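Local structure of ArsR family transcriptional regulator (Comamonas testosteroni, 6UVU) at residues 85-90 with 98-103; 57-62 with 72-77; 33-38 with 102-107. The protein represses transcription in an Sb(III)-responsive way, probably by binding DNA as a dimer. One frame throughout, in Å; residues are numbered along the deposited sequence.

How the contacts relate
Following the chain from the N terminus, residues 33-38 come first. Their partner is 102-107, and 63 residues lie between them. Contact 3 therefore closes the longest loop. Contact 2 is nested inside it and joins two successive helices, 59-65 and 70-82. Contact 1 follows contact 2 in series. It closes the hairpin of strands 86-91 and 94-99. Contacts 1 and 3 both end at the start of helix 102-121, sharing P102 and C103. L86 of contact 1 packs on L77 of contact 2, and I85 packs on V104 and V38 of contact 3. The hairpin thus links the helix-turn-helix to the outer helices, which meet the second subunit.

Contact 1: residues 85-90 with 98-103; sequences ILRAAR and RIVDPC
R87 and R98 form a hydrogen-bonded antiparallel pair. R87 N donates to R98 O at 2.7 Å, and R98 N returns a bond of 3.0 Å to R87 O. Beyond the neighbouring pair L86-I99, I85 O grips the turn into helix 102-121. It accepts from V100 N at 2.9 Å and, less straight (139° at the hydrogen), from D101 N at 3.3 Å. Both donors come from the same face of the carbonyl plane. D101 OD1 caps helix 102-121 by accepting from V104 N.

The apolar contacts fall into two groups. L86 CD2 meets I99 CG1 at 3.6 Å. V100, just past the strand, has CG1 anti to its carbonyl carbon (chi1 -64°), which sets CG1 against R87 CB and turns CG2 to L86 C. A glycine in place of V100 would probably open a gap beside R87 CB and strip the apolar cover from the L86 carbonyl carbon.

The charged contact is less favourable. The R87 and R98 chains lie side by side and point the same way. R87 NH1 sits 3.9 Å from R98 NE, at the edge of that guanidinium, so the two charges probably repel.

The hairpin is the wing of a winged-helix domain. I85 and L86 pack on L80 of helix 70-82, and L86 and I99 on L51 of helix 42-54.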
loop_
_atom_site.group_PDB
_atom_site.type_symbol
_atom_site.label_atom_id
_atom_site.label_comp_id
_atom_site.label_asym_id
_atom_site.label_seq_id
_atom_site.Cartn_x
_atom_site.Cartn_y
_atom_site.Cartn_z
ATOM N N ILE B 85 -2.718 1.144 -15.455
ATOM C CA ILE B 85 -3.586 1.054 -14.283
ATOM C C ILE B 85 -5.030 1.340 -14.692
ATOM O O ILE B 85 -5.968 0.788 -14.102
ATOM C CB ILE B 85 -3.126 2.023 -13.176
ATOM C CG1 ILE B 85 -1.630 1.817 -12.823
ATOM C CG2 ILE B 85 -4.017 1.905 -11.926
ATOM C CD1 ILE B 85 -1.319 0.521 -12.143
ATOM N N LEU B 86 -5.202 2.193 -15.696
ATOM C CA LEU B 86 -6.491 2.619 -16.203
ATOM C C LEU B 86 -6.650 2.189 -17.657
ATOM O O LEU B 86 -5.688 1.827 -18.337
ATOM C CB LEU B 86 -6.643 4.139 -16.101
ATOM C CG LEU B 86 -6.396 4.753 -14.727
ATOM C CD1 LEU B 86 -6.615 6.236 -14.751
ATOM C CD2 LEU B 86 -7.274 4.105 -13.697
ATOM N N ARG B 87 -7.897 2.203 -18.109
ATOM C CA ARG B 87 -8.248 2.131 -19.521
ATOM C C ARG B 87 -8.854 3.472 -19.905
ATOM O O ARG B 87 -9.758 3.965 -19.215
ATOM C CB ARG B 87 -9.233 0.986 -19.775
ATOM C CG ARG B 87 -9.733 0.824 -21.207
ATOM C CD ARG B 87 -10.506 -0.487 -21.342
ATOM N NE ARG B 87 -11.696 -0.360 -22.185
ATOM C CZ ARG B 87 -12.860 0.141 -21.774
ATOM N NH1 ARG B 87 -12.998 0.584 -20.528
ATOM N NH2 ARG B 87 -13.889 0.210 -22.614
ATOM N N ALA B 88 -8.331 4.084 -20.977
ATOM C CA ALA B 88 -8.833 5.364 -21.476
ATOM C C ALA B 88 -9.658 5.106 -22.740
ATOM O O ALA B 88 -9.105 4.760 -23.795
ATOM C CB ALA B 88 -7.692 6.339 -21.755
ATOM N N ALA B 89 -10.978 5.279 -22.629
ATOM C CA ALA B 89 -11.912 5.015 -23.724
ATOM C C ALA B 89 -12.302 6.346 -24.353
ATOM O O ALA B 89 -12.959 7.170 -23.704
ATOM C CB ALA B 89 -13.146 4.278 -23.227
ATOM N N ARG B 90 -11.881 6.553 -25.603
ATOM C CA ARG B 90 -12.105 7.793 -26.336
ATOM C C ARG B 90 -13.099 7.563 -27.466
ATOM O O ARG B 90 -12.928 6.643 -28.274
ATOM C CB ARG B 90 -10.800 8.343 -26.918
ATOM C CG ARG B 90 -11.001 9.638 -27.665
ATOM C CD ARG B 90 -9.703 10.309 -28.034
ATOM N NE ARG B 90 -9.127 9.788 -29.269
ATOM C CZ ARG B 90 -9.558 10.087 -30.496
ATOM N NH1 ARG B 90 -10.606 10.895 -30.678
ATOM N NH2 ARG B 90 -8.944 9.565 -31.552
ATOM N N ARG B 98 -11.298 4.295 -16.650
ATOM C CA ARG B 98 -11.710 3.234 -15.734
ATOM C C ARG B 98 -10.475 2.497 -15.216
ATOM O O ARG B 98 -9.501 2.322 -15.954
ATOM C CB ARG B 98 -12.648 2.240 -16.423
ATOM C CG ARG B 98 -13.537 1.473 -15.470
ATOM C CD ARG B 98 -14.307 0.371 -16.182
ATOM N NE ARG B 98 -15.106 0.873 -17.297
ATOM C CZ ARG B 98 -16.357 1.320 -17.180
ATOM N NH1 ARG B 98 -16.942 1.332 -15.987
ATOM N NH2 ARG B 98 -17.018 1.760 -18.249
ATOM N N ILE B 99 -10.532 2.055 -13.959
ATOM C CA ILE B 99 -9.473 1.255 -13.344
ATOM C C ILE B 99 -9.567 -0.169 -13.873
ATOM O O ILE B 99 -10.598 -0.833 -13.715
ATOM C CB ILE B 99 -9.591 1.258 -11.807
ATOM C CG1 ILE B 99 -9.393 2.647 -11.200
ATOM C CG2 ILE B 99 -8.605 0.288 -11.188
ATOM C CD1 ILE B 99 -9.765 2.701 -9.723
ATOM N N VAL B 100 -8.482 -0.663 -14.463
ATOM C CA VAL B 100 -8.429 -2.043 -14.932
ATOM C C VAL B 100 -7.335 -2.865 -14.250
ATOM O O VAL B 100 -7.164 -4.040 -14.583
ATOM C CB VAL B 100 -8.281 -2.105 -16.469
ATOM C CG1 VAL B 100 -9.520 -1.508 -17.141
ATOM C CG2 VAL B 100 -7.028 -1.374 -16.909
ATOM N N ASP B 101 -6.614 -2.301 -13.282
ATOM C CA ASP B 101 -5.708 -3.104 -12.459
ATOM C C ASP B 101 -6.443 -3.581 -11.208
ATOM O O ASP B 101 -6.748 -2.767 -10.329
ATOM C CB ASP B 101 -4.476 -2.282 -12.083
ATOM C CG ASP B 101 -3.351 -3.129 -11.507
ATOM O OD1 ASP B 101 -3.602 -3.986 -10.642
ATOM O OD2 ASP B 101 -2.198 -2.925 -11.921
ATOM N N PRO B 102 -6.754 -4.883 -11.074
ATOM C CA PRO B 102 -7.445 -5.332 -9.852
ATOM C C PRO B 102 -6.549 -5.332 -8.616
ATOM O O PRO B 102 -7.052 -5.181 -7.499
ATOM C CB PRO B 102 -7.905 -6.752 -10.210
ATOM C CG PRO B 102 -6.845 -7.230 -11.150
ATOM C CD PRO B 102 -6.414 -6.010 -11.957
ATOM N N CYS B 103 -5.238 -5.510 -8.774
ATOM C CA CYS B 103 -4.347 -5.400 -7.627
ATOM C C CYS B 103 -4.395 -4.007 -7.022
ATOM O O CYS B 103 -4.451 -3.858 -5.796
ATOM C CB CYS B 103 -2.919 -5.753 -8.036
ATOM S SG CYS B 103 -2.770 -7.440 -8.603
#

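Contact 2: residues 57-62 with 72-77; sequences LCVTDL and AVSNQL
V59 and L62 meet V73, S74 and L77 through aliphatic carbons, so no ring, amide or guanidinium offers a face or an edge across this interface. The nearby flat group is Y97 of strand 94-99, which both V59 and L77 touch.

V59 points toward the second helix and splits its contacts between two methyls. CG1 is anti to the backbone N (chi1 174°) and reaches the backbone of S74, 3.7 Å from S74 N. It also lies 3.8 Å from S74 CB. CG2 turns to L77 and comes 3.9 Å from L77 CD1. The V59 and L77 side chains run antiparallel alongside one another.

These helices, 59-65 and 70-82, form the helix-turn-helix of the ArsR family. In this fold the second helix is normally the one that reads DNA, so 70-82 probably has that role. The contact sets it against the first helix mostly through aliphatic carbons.

L62 and L77 reach toward each other tip to tip. L62 CD2 stands 3.5 Å from L77 CD1, a close carbon-carbon approach, and 3.6 Å from L77 CD2. V73 approaches L62 obliquely, with V73 CG1 at 4.1 Å from L62 CG. L62 also packs on L47 and A50 of helix 42-54, which continues the buried core.

The start of helix 59-65 is fixed by its own cap. C58 SG accepts from D61 N over 3.6 Å, and the bond is nearly straight at 171°.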
loop_
_atom_site.group_PDB
_atom_site.type_symbol
_atom_site.label_atom_id
_atom_site.label_comp_id
_atom_site.label_asym_id
_atom_site.label_seq_id
_atom_site.Cartn_x
_atom_site.Cartn_y
_atom_site.Cartn_z
ATOM N N LEU B 57 -14.984 8.022 -15.116
ATOM C CA LEU B 57 -15.344 9.417 -15.321
ATOM C C LEU B 57 -14.486 10.018 -16.430
ATOM O O LEU B 57 -13.431 9.486 -16.792
ATOM C CB LEU B 57 -15.166 10.224 -14.029
ATOM C CG LEU B 57 -16.078 9.823 -12.861
ATOM C CD1 LEU B 57 -15.612 10.436 -11.539
ATOM C CD2 LEU B 57 -17.545 10.168 -13.165
ATOM N N CYS B 58 -14.950 11.151 -16.954
ATOM C CA CYS B 58 -14.145 12.028 -17.783
ATOM C C CYS B 58 -13.350 12.973 -16.901
ATOM O O CYS B 58 -13.586 13.093 -15.696
ATOM C CB CYS B 58 -15.012 12.835 -18.766
ATOM S SG CYS B 58 -16.029 14.172 -18.029
ATOM N N VAL B 59 -12.409 13.675 -17.533
ATOM C CA VAL B 59 -11.487 14.535 -16.802
ATOM C C VAL B 59 -12.237 15.661 -16.090
ATOM O O VAL B 59 -11.874 16.059 -14.973
ATOM C CB VAL B 59 -10.405 15.063 -17.765
ATOM C CG1 VAL B 59 -9.517 16.077 -17.088
ATOM C CG2 VAL B 59 -9.569 13.912 -18.276
ATOM N N THR B 60 -13.321 16.160 -16.700
ATOM C CA THR B 60 -14.045 17.305 -16.146
ATOM C C THR B 60 -14.810 16.939 -14.875
ATOM O O THR B 60 -14.792 17.683 -13.886
ATOM C CB THR B 60 -14.998 17.868 -17.208
ATOM O OG1 THR B 60 -14.263 18.736 -18.076
ATOM C CG2 THR B 60 -16.164 18.622 -16.569
ATOM N N ASP B 61 -15.519 15.814 -14.895
ATOM C CA ASP B 61 -16.207 15.354 -13.695
ATOM C C ASP B 61 -15.206 14.947 -12.622
ATOM O O ASP B 61 -15.345 15.321 -11.452
ATOM C CB ASP B 61 -17.127 14.183 -14.039
ATOM C CG ASP B 61 -18.217 14.562 -15.033
ATOM O OD1 ASP B 61 -18.432 15.772 -15.268
ATOM O OD2 ASP B 61 -18.853 13.636 -15.580
ATOM N N LEU B 62 -14.184 14.183 -13.011
ATOM C CA LEU B 62 -13.186 13.736 -12.049
ATOM C C LEU B 62 -12.453 14.917 -11.417
ATOM O O LEU B 62 -12.278 14.965 -10.195
ATOM C CB LEU B 62 -12.219 12.774 -12.731
ATOM C CG LEU B 62 -11.056 12.301 -11.877
ATOM C CD1 LEU B 62 -11.547 11.749 -10.549
ATOM C CD2 LEU B 62 -10.266 11.258 -12.626
ATOM N N ALA B 72 -4.251 19.426 -15.142
ATOM C CA ALA B 72 -3.404 18.617 -14.276
ATOM C C ALA B 72 -3.981 17.217 -14.087
ATOM O O ALA B 72 -3.239 16.227 -14.101
ATOM C CB ALA B 72 -3.234 19.312 -12.926
ATOM N N VAL B 73 -5.300 17.115 -13.883
ATOM C CA VAL B 73 -5.932 15.803 -13.733
ATOM C C VAL B 73 -5.759 14.994 -15.009
ATOM O O VAL B 73 -5.462 13.790 -14.974
ATOM C CB VAL B 73 -7.424 15.951 -13.363
ATOM C CG1 VAL B 73 -8.145 14.613 -13.503
ATOM C CG2 VAL B 73 -7.589 16.481 -11.948
ATOM N N SER B 74 -5.938 15.651 -16.158
ATOM C CA SER B 74 -5.816 14.957 -17.434
ATOM C C SER B 74 -4.447 14.321 -17.562
ATOM O O SER B 74 -4.323 13.141 -17.905
ATOM C CB SER B 74 -6.066 15.922 -18.596
ATOM O OG SER B 74 -5.772 15.293 -19.838
ATOM N N ASN B 75 -3.402 15.083 -17.255
ATOM C CA ASN B 75 -2.063 14.541 -17.395
ATOM C C ASN B 75 -1.868 13.368 -16.450
ATOM O O ASN B 75 -1.342 12.326 -16.850
ATOM C CB ASN B 75 -1.033 15.653 -17.184
ATOM C CG ASN B 75 -1.197 16.809 -18.201
ATOM O OD1 ASN B 75 -1.854 16.664 -19.250
ATOM N ND2 ASN B 75 -0.600 17.958 -17.885
ATOM N N GLN B 76 -2.377 13.489 -15.217
ATOM C CA GLN B 76 -2.288 12.401 -14.245
ATOM C C GLN B 76 -2.959 11.134 -14.758
ATOM O O GLN B 76 -2.461 10.023 -14.535
ATOM C CB GLN B 76 -2.932 12.831 -12.927
ATOM C CG GLN B 76 -2.151 13.864 -12.130
ATOM C CD GLN B 76 -1.328 13.231 -11.018
ATOM O OE1 GLN B 76 -0.786 12.131 -11.173
ATOM N NE2 GLN B 76 -1.243 13.921 -9.881
ATOM N N LEU B 77 -4.105 11.273 -15.438
ATOM C CA LEU B 77 -4.824 10.082 -15.877
ATOM C C LEU B 77 -4.125 9.406 -17.054
ATOM O O LEU B 77 -4.015 8.172 -17.090
ATOM C CB LEU B 77 -6.268 10.433 -16.228
ATOM C CG LEU B 77 -7.153 10.841 -15.053
ATOM C CD1 LEU B 77 -8.448 11.399 -15.564
ATOM C CD2 LEU B 77 -7.412 9.669 -14.135
#

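Contact 3: residues 33-38 with 102-107; sequences VVLFKV and PCVLRM
F36 and M107 cross at about a right angle. The methionine end approaches the ring obliquely. M107 CE lies 3.6 Å from F36 CZ, and M107 SD lies 3.8 Å from F36 CE1. The sulfur is 4.8 Å from the ring centroid and 60° off the ring normal, which makes this a Met-aromatic contact. The M107 chain gets there by bending at chi2 (58°) and again, in the same sense, at chi3, which curls its methyl back to the phenylalanine. F36 starts out pointing away from the second helix, and its CE1 and CZ atoms meet M107.

L35 points toward helix 102-121. Its two methyls part to different neighbours. CD1 goes to V104, 3.6 Å from V104 CG2, and lies close to the V104 backbone too. CD2 goes to M107, 3.9 Å from M107 CE. The L35 chain lies oblique to both partners. M107 CE touches both L35 and F36. C103 adds a looser touch, its CB 4.4 Å from L35 CD2.

These side chains join helix 26-39 to helix 102-121, the outer helices that flank the winged-helix core. Their short segments cross at -62°, with axes 10.4 Å apart at closest approach. In ArsR-family dimers such outer helices commonly build the interface between subunits, and the same holds here. L35 packs on L114 of the second subunit and F36 on L39 of the second subunit. R106, on the same turn as M107, forms a salt bridge through its NH1 to E117 OE1 of the second subunit.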
loop_
_atom_site.group_PDB
_atom_site.type_symbol
_atom_site.label_atom_id
_atom_site.label_comp_id
_atom_site.label_asym_id
_atom_site.label_seq_id
_atom_site.Cartn_x
_atom_site.Cartn_y
_atom_site.Cartn_z
ATOM N N VAL B 33 6.314 -3.785 -5.013
ATOM C CA VAL B 33 6.810 -2.442 -4.715
ATOM C C VAL B 33 6.258 -1.433 -5.718
ATOM O O VAL B 33 5.912 -0.297 -5.361
ATOM C CB VAL B 33 8.354 -2.450 -4.691
ATOM C CG1 VAL B 33 8.913 -1.065 -4.880
ATOM C CG2 VAL B 33 8.864 -3.043 -3.373
ATOM N N VAL B 34 6.159 -1.836 -6.986
ATOM C CA VAL B 34 5.589 -0.957 -8.006
ATOM C C VAL B 34 4.128 -0.642 -7.689
ATOM O O VAL B 34 3.676 0.498 -7.854
ATOM C CB VAL B 34 5.764 -1.586 -9.406
ATOM C CG1 VAL B 34 5.075 -0.756 -10.477
ATOM C CG2 VAL B 34 7.251 -1.741 -9.733
ATOM N N LEU B 35 3.375 -1.634 -7.206
ATOM C CA LEU B 35 2.005 -1.377 -6.755
ATOM C C LEU B 35 1.972 -0.268 -5.703
ATOM O O LEU B 35 1.223 0.709 -5.838
ATOM C CB LEU B 35 1.384 -2.670 -6.219
ATOM C CG LEU B 35 0.077 -2.602 -5.417
ATOM C CD1 LEU B 35 -1.046 -1.980 -6.238
ATOM C CD2 LEU B 35 -0.316 -3.982 -4.939
ATOM N N PHE B 36 2.820 -0.377 -4.666
ATOM C CA PHE B 36 2.801 0.611 -3.593
ATOM C C PHE B 36 3.271 1.987 -4.070
ATOM O O PHE B 36 2.759 3.013 -3.598
ATOM C CB PHE B 36 3.658 0.126 -2.424
ATOM C CG PHE B 36 3.030 -0.986 -1.628
ATOM C CD1 PHE B 36 1.874 -0.761 -0.904
ATOM C CD2 PHE B 36 3.612 -2.248 -1.587
ATOM C CE1 PHE B 36 1.305 -1.772 -0.158
ATOM C CE2 PHE B 36 3.040 -3.276 -0.837
ATOM C CZ PHE B 36 1.885 -3.034 -0.120
ATOM N N LYS B 37 4.269 2.039 -4.980
ATOM C CA LYS B 37 4.712 3.329 -5.515
ATOM C C LYS B 37 3.571 4.061 -6.218
ATOM O O LYS B 37 3.385 5.267 -6.028
ATOM C CB LYS B 37 5.893 3.150 -6.479
ATOM C CG LYS B 37 7.245 2.873 -5.819
ATOM C CD LYS B 37 8.365 2.808 -6.860
ATOM C CE LYS B 37 9.662 2.231 -6.266
ATOM N NZ LYS B 37 10.695 2.046 -7.333
ATOM N N VAL B 38 2.798 3.348 -7.035
ATOM C CA VAL B 38 1.650 3.965 -7.695
ATOM C C VAL B 38 0.665 4.523 -6.663
ATOM O O VAL B 38 0.183 5.657 -6.783
ATOM C CB VAL B 38 0.981 2.952 -8.639
ATOM C CG1 VAL B 38 -0.359 3.476 -9.105
ATOM C CG2 VAL B 38 1.883 2.664 -9.820
ATOM N N PRO B 102 -6.754 -4.883 -11.074
ATOM C CA PRO B 102 -7.445 -5.332 -9.852
ATOM C C PRO B 102 -6.549 -5.332 -8.616
ATOM O O PRO B 102 -7.052 -5.181 -7.499
ATOM C CB PRO B 102 -7.905 -6.752 -10.210
ATOM C CG PRO B 102 -6.845 -7.230 -11.150
ATOM C CD PRO B 102 -6.414 -6.010 -11.957
ATOM N N CYS B 103 -5.238 -5.510 -8.774
ATOM C CA CYS B 103 -4.347 -5.400 -7.627
ATOM C C CYS B 103 -4.395 -4.007 -7.022
ATOM O O CYS B 103 -4.451 -3.858 -5.796
ATOM C CB CYS B 103 -2.919 -5.753 -8.036
ATOM S SG CYS B 103 -2.770 -7.440 -8.603
ATOM N N VAL B 104 -4.338 -2.975 -7.864
ATOM C CA VAL B 104 -4.507 -1.607 -7.387
ATOM C C VAL B 104 -5.834 -1.475 -6.662
ATOM O O VAL B 104 -5.920 -0.828 -5.611
ATOM C CB VAL B 104 -4.386 -0.615 -8.561
ATOM C CG1 VAL B 104 -5.176 0.687 -8.301
ATOM C CG2 VAL B 104 -2.941 -0.290 -8.826
ATOM N N LEU B 105 -6.875 -2.146 -7.176
ATOM C CA LEU B 105 -8.213 -1.989 -6.618
ATOM C C LEU B 105 -8.317 -2.603 -5.228
ATOM O O LEU B 105 -8.850 -1.978 -4.311
ATOM C CB LEU B 105 -9.249 -2.605 -7.550
ATOM C CG LEU B 105 -10.679 -2.313 -7.124
ATOM C CD1 LEU B 105 -10.936 -0.808 -7.156
ATOM C CD2 LEU B 105 -11.639 -3.043 -8.049
ATOM N N ARG B 106 -7.836 -3.834 -5.052
ATOM C CA ARG B 106 -7.882 -4.436 -3.720
ATOM C C ARG B 106 -7.061 -3.638 -2.711
ATOM O O ARG B 106 -7.443 -3.537 -1.532
ATOM C CB ARG B 106 -7.374 -5.878 -3.755
ATOM C CG ARG B 106 -7.659 -6.660 -5.012
ATOM C CD ARG B 106 -8.130 -8.056 -4.690
ATOM N NE ARG B 106 -7.222 -8.800 -3.815
ATOM C CZ ARG B 106 -6.579 -9.912 -4.178
ATOM N NH1 ARG B 106 -6.736 -10.407 -5.403
ATOM N NH2 ARG B 106 -5.774 -10.539 -3.322
ATOM N N MET B 107 -5.936 -3.066 -3.145
ATOM C CA MET B 107 -5.081 -2.314 -2.228
ATOM C C MET B 107 -5.722 -0.989 -1.845
ATOM O O MET B 107 -5.659 -0.575 -0.678
ATOM C CB MET B 107 -3.692 -2.100 -2.845
ATOM C CG MET B 107 -2.601 -1.670 -1.827
ATOM S SD MET B 107 -2.303 -2.790 -0.415
ATOM C CE MET B 107 -1.377 -4.099 -1.224
#